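Local coordinates for methionine-binding lipoprotein metQ (Bacillus subtilis subsp. subtilis, PDB 4GOT) that probably binds methionine and delivers it to the membrane-bound permease of the MetNPQ ABC importer, with a part in methionine sulfoxide transport as well, at residues V79-V84 with I208-G213; F89-K94 with G172-I177; K97-L102 with D192-E197. One frame throughout, in Å; residues are numbered along the deposited sequence.

Contact 1: V79-V84 with I208-G213; sequences VNAGAV and IAVRKG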
ATOM      1  N   VAL A  79      -4.762  -8.278  13.928  1.00 28.77           N
ATOM      2  CA  VAL A  79      -6.117  -8.219  13.356  0.50 28.79           C
ATOM      3  C   VAL A  79      -6.307  -6.891  12.613  1.00 27.57           C
ATOM      4  O   VAL A  79      -5.703  -5.850  12.980  1.00 25.80           O
ATOM      5  CB  VAL A  79      -7.227  -8.387  14.447  0.50 30.36           C
ATOM      6  CG1 VAL A  79      -7.268  -9.819  14.990  0.50 30.19           C
ATOM      7  CG2 VAL A  79      -7.046  -7.382  15.584  0.50 30.55           C
ATOM      8  N   ASN A  80      -7.134  -6.935  11.569  1.00 29.11           N
ATOM      9  CA  ASN A  80      -7.609  -5.749  10.851  1.00 27.61           C
ATOM     10  C   ASN A  80      -8.645  -5.035  11.737  1.00 28.37           C
ATOM     11  O   ASN A  80      -9.682  -5.610  12.044  1.00 32.77           O
ATOM     12  CB  ASN A  80      -8.265  -6.247   9.571  1.00 30.84           C
ATOM     13  CG  ASN A  80      -8.942  -5.173   8.781  1.00 30.10           C
ATOM     14  OD1 ASN A  80      -8.699  -3.981   8.968  1.00 30.47           O
ATOM     15  ND2 ASN A  80      -9.783  -5.593   7.847  1.00 32.02           N
ATOM     16  N   ALA A  81      -8.383  -3.799  12.134  1.00 25.79           N
ATOM     17  CA  ALA A  81      -9.344  -3.003  12.864  1.00 26.71           C
ATOM     18  C   ALA A  81     -10.310  -2.282  11.900  1.00 28.29           C
ATOM     19  O   ALA A  81     -11.327  -1.783  12.358  1.00 32.79           O
ATOM     20  CB  ALA A  81      -8.654  -1.976  13.753  1.00 24.06           C
ATOM     21  N   GLY A  82      -9.987  -2.203  10.601  1.00 30.47           N
ATOM     22  CA  GLY A  82     -10.857  -1.555   9.595  1.00 29.14           C
ATOM     23  C   GLY A  82     -10.091  -0.835   8.472  1.00 27.27           C
ATOM     24  O   GLY A  82      -9.027  -0.230   8.692  1.00 24.02           O
ATOM     25  N   ALA A  83     -10.664  -0.890   7.271  1.00 25.91           N
ATOM     26  CA  ALA A  83     -10.129  -0.184   6.084  1.00 25.72           C
ATOM     27  C   ALA A  83     -10.376   1.360   6.159  1.00 24.98           C
ATOM     28  O   ALA A  83     -11.351   1.814   6.757  1.00 29.13           O
ATOM     29  CB  ALA A  83     -10.741  -0.808   4.810  1.00 23.98           C
ATOM     30  N   VAL A  84      -9.484   2.142   5.562  1.00 25.02           N
ATOM     31  CA  VAL A  84      -9.505   3.620   5.583  1.00 26.20           C
ATOM     32  C   VAL A  84      -9.497   4.246   4.170  1.00 27.99           C
ATOM     33  O   VAL A  84     -10.291   5.165   3.895  1.00 27.45           O
ATOM     34  CB  VAL A  84      -8.324   4.217   6.374  1.00 24.92           C
ATOM     35  CG1 VAL A  84      -8.461   5.734   6.499  1.00 25.33           C
ATOM     36  CG2 VAL A  84      -8.213   3.568   7.742  1.00 25.21           C
ATOM     37  N   ILE A 208      -6.088  -0.116   9.294  1.00 24.96           N
ATOM     38  CA  ILE A 208      -5.551  -0.068  10.623  1.00 26.52           C
ATOM     39  C   ILE A 208      -5.454  -1.501  11.145  1.00 24.17           C
ATOM     40  O   ILE A 208      -6.421  -2.246  11.107  1.00 25.32           O
ATOM     41  CB  ILE A 208      -6.390   0.835  11.541  1.00 24.24           C
ATOM     42  CG1 ILE A 208      -6.405   2.268  10.981  1.00 22.81           C
ATOM     43  CG2 ILE A 208      -5.846   0.758  12.959  1.00 22.69           C
ATOM     44  CD1 ILE A 208      -5.091   3.055  11.106  1.00 22.06           C
ATOM     45  N   ALA A 209      -4.255  -1.889  11.558  1.00 23.32           N
ATOM     46  CA  ALA A 209      -4.030  -3.188  12.217  1.00 23.22           C
ATOM     47  C   ALA A 209      -3.661  -2.979  13.690  1.00 22.94           C
ATOM     48  O   ALA A 209      -2.955  -1.996  14.034  1.00 24.26           O
ATOM     49  CB  ALA A 209      -2.951  -3.989  11.495  1.00 21.36           C
ATOM     50  N   VAL A 210      -4.159  -3.897  14.529  1.00 23.37           N
ATOM     51  CA  VAL A 210      -3.931  -3.913  15.970  1.00 25.82           C
ATOM     52  C   VAL A 210      -3.598  -5.345  16.385  1.00 26.66           C
ATOM     53  O   VAL A 210      -3.702  -6.278  15.579  1.00 26.19           O
ATOM     54  CB  VAL A 210      -5.167  -3.338  16.741  1.00 26.03           C
ATOM     55  CG1 VAL A 210      -5.446  -1.868  16.326  1.00 23.85           C
ATOM     56  CG2 VAL A 210      -6.420  -4.214  16.518  1.00 25.96           C
ATOM     57  N   ARG A 211      -3.180  -5.522  17.634  1.00 27.51           N
ATOM     58  CA  ARG A 211      -3.008  -6.855  18.194  1.00 29.71           C
ATOM     59  C   ARG A 211      -4.365  -7.532  18.450  1.00 31.93           C
ATOM     60  O   ARG A 211      -5.370  -6.868  18.687  1.00 30.96           O
ATOM     61  CB  ARG A 211      -2.154  -6.802  19.466  1.00 31.18           C
ATOM     62  CG  ARG A 211      -0.704  -6.461  19.169  1.00 31.69           C
ATOM     63  CD  ARG A 211       0.207  -6.624  20.398  1.00 33.87           C
ATOM     64  NE  ARG A 211      -0.232  -5.681  21.415  1.00 35.61           N
ATOM     65  CZ  ARG A 211      -0.059  -4.363  21.364  1.00 34.99           C
ATOM     66  NH1 ARG A 211       0.577  -3.786  20.363  1.00 34.53           N
ATOM     67  NH2 ARG A 211      -0.543  -3.602  22.331  1.00 36.59           N
ATOM     68  N   LYS A 212      -4.391  -8.858  18.351  1.00 34.05           N
ATOM     69  CA  LYS A 212      -5.631  -9.629  18.494  1.00 37.50           C
ATOM     70  C   LYS A 212      -6.183  -9.348  19.878  1.00 35.52           C
ATOM     71  O   LYS A 212      -5.438  -9.292  20.831  1.00 34.70           O
ATOM     72  CB  LYS A 212      -5.355 -11.132  18.307  1.00 44.91           C
ATOM     73  CG  LYS A 212      -6.538 -12.099  18.421  1.00 52.04           C
ATOM     74  CD  LYS A 212      -6.028 -13.456  18.933  1.00 62.51           C
ATOM     75  CE  LYS A 212      -6.907 -14.638  18.526  1.00 66.82           C
ATOM     76  NZ  LYS A 212      -8.051 -14.836  19.457  1.00 68.12           N
ATOM     77  N   GLY A 213      -7.487  -9.113  19.962  1.00 36.11           N
ATOM     78  CA  GLY A 213      -8.145  -8.757  21.227  1.00 36.46           C
ATOM     79  C   GLY A 213      -8.269  -7.254  21.471  1.00 34.13           C
ATOM     80  O   GLY A 213      -8.852  -6.869  22.452  1.00 37.18           O
TER

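Contact 2: F89-K94 with G172-I177; sequences FGIYSK and GDAVFI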
ATOM      1  N   PHE A  89      -2.298   1.344  -7.569  1.00 30.82           N
ATOM      2  CA  PHE A  89      -0.922   1.073  -7.956  1.00 31.28           C
ATOM      3  C   PHE A  89      -0.569   1.729  -9.307  1.00 33.19           C
ATOM      4  O   PHE A  89      -1.414   1.831 -10.235  1.00 29.78           O
ATOM      5  CB  PHE A  89      -0.783  -0.455  -8.105  1.00 35.01           C
ATOM      6  CG  PHE A  89       0.529  -1.043  -7.646  1.00 32.26           C
ATOM      7  CD1 PHE A  89       1.510  -0.306  -7.022  1.00 34.84           C
ATOM      8  CD2 PHE A  89       0.710  -2.404  -7.767  1.00 39.91           C
ATOM      9  CE1 PHE A  89       2.686  -0.886  -6.591  1.00 37.07           C
ATOM     10  CE2 PHE A  89       1.884  -3.002  -7.304  1.00 53.89           C
ATOM     11  CZ  PHE A  89       2.882  -2.233  -6.713  1.00 38.98           C
ATOM     12  N   GLY A  90       0.675   2.174  -9.398  1.00 30.91           N
ATOM     13  CA  GLY A  90       1.202   2.795 -10.609  1.00 30.83           C
ATOM     14  C   GLY A  90       2.426   2.096 -11.216  1.00 31.71           C
ATOM     15  O   GLY A  90       3.295   1.506 -10.485  1.00 31.76           O
ATOM     16  N   ILE A  91       2.477   2.177 -12.552  1.00 29.38           N
ATOM     17  CA  ILE A  91       3.653   1.869 -13.348  1.00 29.41           C
ATOM     18  C   ILE A  91       4.198   3.145 -13.991  1.00 29.18           C
ATOM     19  O   ILE A  91       3.429   3.978 -14.501  1.00 29.56           O
ATOM     20  CB  ILE A  91       3.372   0.866 -14.479  1.00 31.80           C
ATOM     21  CG1 ILE A  91       2.699  -0.403 -13.903  1.00 32.22           C
ATOM     22  CG2 ILE A  91       4.698   0.576 -15.203  1.00 31.05           C
ATOM     23  CD1 ILE A  91       2.007  -1.282 -14.935  1.00 32.98           C
ATOM     24  N   TYR A  92       5.529   3.278 -13.935  1.00 29.25           N
ATOM     25  CA  TYR A  92       6.246   4.492 -14.287  1.00 29.89           C
ATOM     26  C   TYR A  92       7.370   4.130 -15.280  1.00 32.42           C
ATOM     27  O   TYR A  92       7.936   3.028 -15.219  1.00 29.24           O
ATOM     28  CB  TYR A  92       6.872   5.085 -13.025  1.00 29.75           C
ATOM     29  CG  TYR A  92       5.861   5.623 -12.029  1.00 29.60           C
ATOM     30  CD1 TYR A  92       5.180   4.760 -11.159  1.00 28.03           C
ATOM     31  CD2 TYR A  92       5.596   6.990 -11.947  1.00 29.29           C
ATOM     32  CE1 TYR A  92       4.259   5.236 -10.251  1.00 27.96           C
ATOM     33  CE2 TYR A  92       4.676   7.475 -11.036  1.00 29.91           C
ATOM     34  CZ  TYR A  92       4.008   6.593 -10.186  1.00 29.12           C
ATOM     35  OH  TYR A  92       3.082   7.052  -9.267  1.00 28.73           O
ATOM     36  N   SER A  93       7.671   5.042 -16.200  1.00 33.76           N
ATOM     37  CA  SER A  93       8.817   4.904 -17.103  1.00 32.67           C
ATOM     38  C   SER A  93       9.316   6.280 -17.503  1.00 32.81           C
ATOM     39  O   SER A  93       8.494   7.113 -17.837  1.00 31.89           O
ATOM     40  CB  SER A  93       8.411   4.160 -18.381  1.00 33.26           C
ATOM     41  OG  SER A  93       9.551   3.910 -19.181  1.00 32.47           O
ATOM     42  N   LYS A  94      10.645   6.510 -17.518  1.00 32.19           N
ATOM     43  CA  LYS A  94      11.188   7.751 -18.118  1.00 34.95           C
ATOM     44  C   LYS A  94      11.330   7.639 -19.628  1.00 35.18           C
ATOM     45  O   LYS A  94      11.551   8.628 -20.301  1.00 34.96           O
ATOM     46  CB  LYS A  94      12.577   8.083 -17.544  1.00 37.10           C
ATOM     47  CG  LYS A  94      12.625   8.243 -16.042  1.00 38.97           C
ATOM     48  CD  LYS A  94      12.309   9.654 -15.599  1.00 41.56           C
ATOM     49  CE  LYS A  94      13.135  10.027 -14.375  1.00 50.26           C
ATOM     50  NZ  LYS A  94      14.609  10.135 -14.656  1.00 53.15           N
ATOM     51  N   GLY A 172      15.194  -0.142 -15.550  1.00 33.81           N
ATOM     52  CA  GLY A 172      14.386  -1.039 -16.354  1.00 33.46           C
ATOM     53  C   GLY A 172      13.602  -0.216 -17.337  1.00 33.78           C
ATOM     54  O   GLY A 172      13.709   1.001 -17.362  1.00 34.77           O
ATOM     55  N   ASP A 173      12.800  -0.883 -18.142  1.00 34.60           N
ATOM     56  CA  ASP A 173      11.918  -0.191 -19.086  1.00 35.92           C
ATOM     57  C   ASP A 173      10.635   0.413 -18.453  1.00 32.27           C
ATOM     58  O   ASP A 173      10.094   1.417 -18.946  1.00 32.01           O
ATOM     59  CB  ASP A 173      11.592  -1.145 -20.261  1.00 38.98           C
ATOM     60  CG  ASP A 173      12.841  -1.500 -21.071  1.00 42.84           C
ATOM     61  OD1 ASP A 173      13.555  -0.548 -21.462  1.00 43.70           O
ATOM     62  OD2 ASP A 173      13.126  -2.702 -21.291  1.00 44.25           O
ATOM     63  N   ALA A 174      10.161  -0.229 -17.386  1.00 28.78           N
ATOM     64  CA  ALA A 174       8.936   0.130 -16.683  1.00 28.34           C
ATOM     65  C   ALA A 174       9.106  -0.340 -15.237  1.00 26.94           C
ATOM     66  O   ALA A 174       9.784  -1.352 -14.967  1.00 26.02           O
ATOM     67  CB  ALA A 174       7.707  -0.527 -17.341  1.00 30.07           C
ATOM     68  N   VAL A 175       8.539   0.427 -14.312  1.00 26.14           N
ATOM     69  CA  VAL A 175       8.809   0.247 -12.852  1.00 26.26           C
ATOM     70  C   VAL A 175       7.537   0.426 -12.024  1.00 24.83           C
ATOM     71  O   VAL A 175       6.807   1.418 -12.211  1.00 28.17           O
ATOM     72  CB  VAL A 175       9.886   1.253 -12.331  1.00 26.04           C
ATOM     73  CG1 VAL A 175      10.142   0.993 -10.846  1.00 23.85           C
ATOM     74  CG2 VAL A 175      11.173   1.168 -13.150  1.00 29.05           C
ATOM     75  N   PHE A 176       7.240  -0.557 -11.151  1.00 25.25           N
ATOM     76  CA  PHE A 176       6.110  -0.457 -10.194  1.00 25.42           C
ATOM     77  C   PHE A 176       6.502   0.381  -8.986  1.00 25.19           C
ATOM     78  O   PHE A 176       7.572   0.158  -8.412  1.00 25.74           O
ATOM     79  CB  PHE A 176       5.628  -1.832  -9.713  1.00 26.64           C
ATOM     80  CG  PHE A 176       4.855  -2.604 -10.764  1.00 26.13           C
ATOM     81  CD1 PHE A 176       5.525  -3.426 -11.662  1.00 27.10           C
ATOM     82  CD2 PHE A 176       3.479  -2.529 -10.845  1.00 29.50           C
ATOM     83  CE1 PHE A 176       4.834  -4.142 -12.654  1.00 27.97           C
ATOM     84  CE2 PHE A 176       2.777  -3.249 -11.823  1.00 28.25           C
ATOM     85  CZ  PHE A 176       3.453  -4.060 -12.724  1.00 27.20           C
ATOM     86  N   ILE A 177       5.658   1.353  -8.625  1.00 25.03           N
ATOM     87  CA  ILE A 177       5.881   2.173  -7.400  1.00 24.44           C
ATOM     88  C   ILE A 177       4.519   2.286  -6.651  1.00 24.57           C
ATOM     89  O   ILE A 177       3.483   2.704  -7.232  1.00 24.15           O
ATOM     90  CB  ILE A 177       6.454   3.600  -7.678  1.00 23.83           C
ATOM     91  CG1 ILE A 177       7.557   3.590  -8.764  1.00 24.14           C
ATOM     92  CG2 ILE A 177       6.998   4.206  -6.386  1.00 22.80           C
ATOM     93  CD1 ILE A 177       8.069   4.966  -9.185  1.00 22.68           C
TER
HETATM   94  O   HOH W   1       2.047   5.209  -7.580  1.00 26.78           O

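Contact 3: K97-L102 with D192-E197; sequences KSLKDL and DAIEVE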
ATOM      1  N   LYS A  97       6.106   5.692 -23.106  1.00 45.11           N
ATOM      2  CA  LYS A  97       4.903   6.475 -22.830  1.00 49.89           C
ATOM      3  C   LYS A  97       3.727   5.602 -22.391  1.00 43.91           C
ATOM      4  O   LYS A  97       2.810   6.064 -21.709  1.00 42.60           O
ATOM      5  CB  LYS A  97       4.524   7.272 -24.092  1.00 60.69           C
ATOM      6  CG  LYS A  97       3.880   8.615 -23.802  1.00 76.46           C
ATOM      7  CD  LYS A  97       4.826   9.579 -23.088  1.00 87.06           C
ATOM      8  CE  LYS A  97       4.109  10.900 -22.791  1.00104.06           C
ATOM      9  NZ  LYS A  97       4.950  11.842 -21.995  1.00113.08           N
ATOM     10  N   SER A  98       3.762   4.335 -22.778  1.00 41.30           N
ATOM     11  CA  SER A  98       2.725   3.387 -22.387  1.00 39.65           C
ATOM     12  C   SER A  98       3.220   1.939 -22.488  1.00 37.31           C
ATOM     13  O   SER A  98       4.242   1.662 -23.089  1.00 37.66           O
ATOM     14  CB  SER A  98       1.471   3.586 -23.261  1.00 40.34           C
ATOM     15  OG  SER A  98       1.772   3.220 -24.547  1.00 41.59           O
ATOM     16  N   LEU A  99       2.488   1.007 -21.896  1.00 36.70           N
ATOM     17  CA  LEU A  99       2.939  -0.387 -21.887  1.00 38.24           C
ATOM     18  C   LEU A  99       2.883  -1.019 -23.300  1.00 41.26           C
ATOM     19  O   LEU A  99       3.692  -1.901 -23.615  1.00 46.52           O
ATOM     20  CB  LEU A  99       2.137  -1.239 -20.861  1.00 38.10           C
ATOM     21  CG  LEU A  99       2.158  -0.984 -19.357  1.00 36.17           C
ATOM     22  CD1 LEU A  99       1.016  -1.786 -18.714  1.00 35.67           C
ATOM     23  CD2 LEU A  99       3.533  -1.312 -18.733  1.00 32.67           C
ATOM     24  N   LYS A 100       1.972  -0.548 -24.152  1.00 43.18           N
ATOM     25  CA  LYS A 100       1.847  -1.081 -25.521  1.00 46.03           C
ATOM     26  C   LYS A 100       3.134  -0.856 -26.333  1.00 47.76           C
ATOM     27  O   LYS A 100       3.360  -1.518 -27.362  1.00 45.08           O
ATOM     28  CB  LYS A 100       0.654  -0.439 -26.241  1.00 49.03           C
ATOM     29  CG  LYS A 100       0.709   1.091 -26.282  1.00 53.15           C
ATOM     30  CD  LYS A 100       0.085   1.733 -27.515  1.00 56.60           C
ATOM     31  CE  LYS A 100      -1.390   2.025 -27.342  1.00 60.21           C
ATOM     32  NZ  LYS A 100      -2.039   2.286 -28.678  1.00 67.25           N
ATOM     33  N   ASP A 101       3.974   0.078 -25.863  1.00 47.92           N
ATOM     34  CA  ASP A 101       5.156   0.530 -26.615  1.00 48.97           C
ATOM     35  C   ASP A 101       6.414  -0.228 -26.213  1.00 48.76           C
ATOM     36  O   ASP A 101       7.416  -0.126 -26.904  1.00 49.95           O
ATOM     37  CB  ASP A 101       5.373   2.049 -26.451  1.00 47.84           C
ATOM     38  CG  ASP A 101       4.320   2.899 -27.193  1.00 51.65           C
ATOM     39  OD1 ASP A 101       3.552   2.376 -28.028  1.00 49.68           O
ATOM     40  OD2 ASP A 101       4.275   4.123 -26.954  1.00 55.87           O
ATOM     41  N   LEU A 102       6.365  -0.975 -25.104  1.00 44.76           N
ATOM     42  CA  LEU A 102       7.508  -1.778 -24.670  1.00 44.39           C
ATOM     43  C   LEU A 102       7.889  -2.788 -25.749  1.00 44.73           C
ATOM     44  O   LEU A 102       7.011  -3.360 -26.424  1.00 47.73           O
ATOM     45  CB  LEU A 102       7.236  -2.514 -23.341  1.00 44.77           C
ATOM     46  CG  LEU A 102       6.913  -1.694 -22.079  1.00 42.78           C
ATOM     47  CD1 LEU A 102       6.393  -2.615 -20.971  1.00 38.50           C
ATOM     48  CD2 LEU A 102       8.104  -0.854 -21.635  1.00 39.65           C
ATOM     49  N   ASP A 192       2.017  11.496 -13.517  1.00 40.72           N
ATOM     50  CA  ASP A 192       3.288  10.919 -13.914  1.00 37.59           C
ATOM     51  C   ASP A 192       3.269   9.432 -14.254  1.00 35.58           C
ATOM     52  O   ASP A 192       4.091   9.010 -15.030  1.00 38.92           O
ATOM     53  CB  ASP A 192       4.328  11.098 -12.818  1.00 39.38           C
ATOM     54  CG  ASP A 192       4.472  12.535 -12.359  1.00 40.11           C
ATOM     55  OD1 ASP A 192       4.177  13.495 -13.112  1.00 42.19           O
ATOM     56  OD2 ASP A 192       4.882  12.695 -11.208  1.00 41.63           O
ATOM     57  N   ALA A 193       2.414   8.619 -13.648  1.00 34.58           N
ATOM     58  CA  ALA A 193       2.380   7.174 -13.986  1.00 34.28           C
ATOM     59  C   ALA A 193       1.909   6.955 -15.442  1.00 33.07           C
ATOM     60  O   ALA A 193       1.118   7.728 -15.935  1.00 31.85           O
ATOM     61  CB  ALA A 193       1.483   6.425 -13.028  1.00 34.11           C
ATOM     62  N   ILE A 194       2.424   5.917 -16.107  1.00 32.40           N
ATOM     63  CA  ILE A 194       1.998   5.535 -17.476  1.00 33.03           C
ATOM     64  C   ILE A 194       0.804   4.531 -17.499  1.00 33.54           C
ATOM     65  O   ILE A 194       0.137   4.352 -18.530  1.00 35.26           O
ATOM     66  CB  ILE A 194       3.193   5.015 -18.346  1.00 33.23           C
ATOM     67  CG1 ILE A 194       3.794   3.688 -17.847  1.00 31.62           C
ATOM     68  CG2 ILE A 194       4.319   6.067 -18.454  1.00 32.43           C
ATOM     69  CD1 ILE A 194       4.645   3.015 -18.924  1.00 31.74           C
ATOM     70  N   GLU A 195       0.556   3.898 -16.353  1.00 32.47           N
ATOM     71  CA  GLU A 195      -0.582   2.997 -16.129  1.00 33.53           C
ATOM     72  C   GLU A 195      -0.914   3.042 -14.638  1.00 31.17           C
ATOM     73  O   GLU A 195       0.000   3.019 -13.811  1.00 30.84           O
ATOM     74  CB  GLU A 195      -0.218   1.572 -16.546  1.00 36.29           C
ATOM     75  CG  GLU A 195      -1.327   0.509 -16.440  1.00 39.53           C
ATOM     76  CD  GLU A 195      -2.181   0.395 -17.680  1.00 49.06           C
ATOM     77  OE1 GLU A 195      -1.974   1.177 -18.644  1.00 51.80           O
ATOM     78  OE2 GLU A 195      -3.056  -0.498 -17.673  1.00 53.53           O
ATOM     79  N   VAL A 196      -2.209   3.175 -14.327  1.00 32.01           N
ATOM     80  CA  VAL A 196      -2.779   3.182 -12.957  1.00 32.24           C
ATOM     81  C   VAL A 196      -3.787   2.020 -12.830  1.00 32.17           C
ATOM     82  O   VAL A 196      -4.621   1.823 -13.718  1.00 34.41           O
ATOM     83  CB  VAL A 196      -3.480   4.545 -12.608  1.00 35.11           C
ATOM     84  CG1 VAL A 196      -3.885   4.593 -11.134  1.00 30.24           C
ATOM     85  CG2 VAL A 196      -2.595   5.739 -12.955  1.00 39.03           C
ATOM     86  N   GLU A 197      -3.665   1.248 -11.754  1.00 33.56           N
ATOM     87  CA  GLU A 197      -4.615   0.201 -11.335  1.00 32.68           C
ATOM     88  C   GLU A 197      -6.074   0.636 -11.308  1.00 35.44           C
ATOM     89  O   GLU A 197      -6.409   1.697 -10.773  1.00 32.91           O
ATOM     90  CB  GLU A 197      -4.267  -0.217  -9.908  1.00 35.11           C
ATOM     91  CG  GLU A 197      -4.806  -1.567  -9.477  1.00 38.42           C
ATOM     92  CD  GLU A 197      -4.442  -1.933  -8.040  1.00 34.58           C
ATOM     93  OE1 GLU A 197      -4.176  -1.009  -7.221  1.00 35.63           O
ATOM     94  OE2 GLU A 197      -4.429  -3.158  -7.708  1.00 36.69           O
TER
HETATM   95  O   HOH W   2       0.363   2.026 -20.449  1.00 39.16           O

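Contact 1: V79-V84 with I208-G213
Val79 and Val210 face each other as an antiparallel hydrogen-bonded pair. Val79 N donates to Val210 O at 2.8 Å, and Val210 N returns a bond to Val79 O at 2.9 Å, with 166° at the hydrogen. A CA-H contact comes from Ala209, the residue before Val210, whose CA lies 3.2 Å from Val79 O. Asn80 and Ala209 then form a non-hydrogen-bonded pair; the backbone of Ala209 is bonded instead to Asn58 on strand 57-62.

Past Asn80 the pairing becomes irregular. Ile208 has both polar backbone atoms satisfied, but by two different residues: Ile208 O accepts from Ala81 N at 2.7 Å, while Ile208 N reaches Gly82 O at 3.0 Å, nearly straight at 170°. Gly82 N takes no part in this exchange. It is picked up within its own strand by Asn80 OD1 at 2.7 Å, which makes an Asx turn; the donor stands above the plane of the amide, and the bond is bent. Asn80 carries its CG anti to its own nitrogen (chi1 174°), which directs the amide forward along the chain to Gly82. An alanine here takes the acceptor away, and is likely to leave Gly82 N without its mate and the turn through Ala81 and Gly82 freer to shift. The backbone angles of Gly82 would jam a CB against the carbonyl of Ala81.

On the apolar side, Ala81 CB meets Ile208 CG2 at 4.0 Å and Val84 CG2 meets Ile208 CG1 at 3.9 Å, with helix 218-227 covering Ala81, Ile208 and Val210. Strand 206-211 thus lies between strands 57-62 and 78-86 and runs antiparallel to both, in a mixed sheet consistent with the first lobe of type II periplasmic binding proteins.

Contact 2: F89-K94 with G172-I177
Tyr92 and Val175 form an antiparallel hydrogen-bonded pair in the mixed sheet of the second lobe of this binding-protein fold, where strand 90-92 runs between strands 174-177 and 195-196. Tyr92 N donates to Val175 O at 2.8 Å, and Tyr92 O takes Val175 N in return. The tyrosine side chain can be followed outward. Its CB rests against Val175 O and Ile177 CD1, and its CG turns away from the carbonyl carbon (chi1 -68°), laying the ring across the isoleucine. Ile177 CD1 sits over one face, 3.5 Å from Tyr92 CD1, in a CH-pi contact; Tyr92 CE1 reaches Ile177 CB. At the tip, Tyr92 OH meets a water at 2.7 Å, and that water, in the ring plane, donates to Ile177 O.

On the other face of the sheet, Ile91 CG1 lies over one face of the Phe176 ring, 3.5 Å from Phe176 CE2, while Phe89 CE2 approaches Phe176 CD2 at 3.9 Å with the two rings obliquely inclined. Just beyond the end of strand 90-92 and before the start of 174-177, Ser93 OG donates to Asp173 O at 2.6 Å and accepts from the backbone nitrogens of Thr95 and Tyr96.

Contact 3: K97-L102 with D192-E197
Ile194 sets its CG1 between its own backbone N and carbonyl carbon (chi1 66°), and the nearly extended second torsion then carries CD1 across to the backbone of Ser98. Glu195 next to it starts with CG anti to its nitrogen (chi1 -177°) and bends at the second torsion (88°), folding the carboxylate back beside Leu99. The isoleucine does most of the touching. Its CB lies 3.5 Å from Lys97 O and its CG2 also borders that oxygen, while Ile194 CD1 comes to 4.0 Å from Ser98 CA. Leu99 CD1 packs at 4.0 Å on Glu195 CG, the two side chains crossing at about a right angle, so the glutamate offers its aliphatic part as well as its acid.

Two neighbouring residues can serve the same loop because Ile194 and Glu195 both face Ile91 on strand 90-92, a classic beta bulge at the margin of the sheet. The loop side is shaped by a short 3-10 segment, residues 99-101, with Asp101 N bonded to Ser98 O. Leu99 also touches Ile91, and Met123 and Asn126 of helix 117-126 border Glu195.

The polar joint is made by one water. It accepts from Leu99 N at 2.8 Å and donates to Ile194 O at 3.0 Å and to Glu195 OE1 at 3.1 Å. Both its hydrogens are therefore committed, which fixes its orientation. The two segments are joined by van der Waals packing and this shared water alone. Donating to a carboxylate probably makes the water oxygen a somewhat better acceptor for Leu99 N.

How the contacts relate
Contacts 2 and 3 belong to one sheet, their centres 8 Å apart, and strand 90-92 joins them: Ile91 O bonds Ile194 N at 2.7 Å and Phe89 O bonds Glu197 N at 2.8 Å. Contact 1 lies in the other lobe, about 31 Å from contact 2 and 34 Å from contact 3 between centres. The chain passes from lobe to lobe between strands 78-86 and 90-92, and again between 195-196 and 206-211. The bound selenomethionine sits between the lobes, about 5 Å from the side chain of Phe89 and about 10 Å from that of Ala209. Glu197 OE1 accepts from Phe89 N and makes a salt bridge to Arg119, a residue of the ligand pocket.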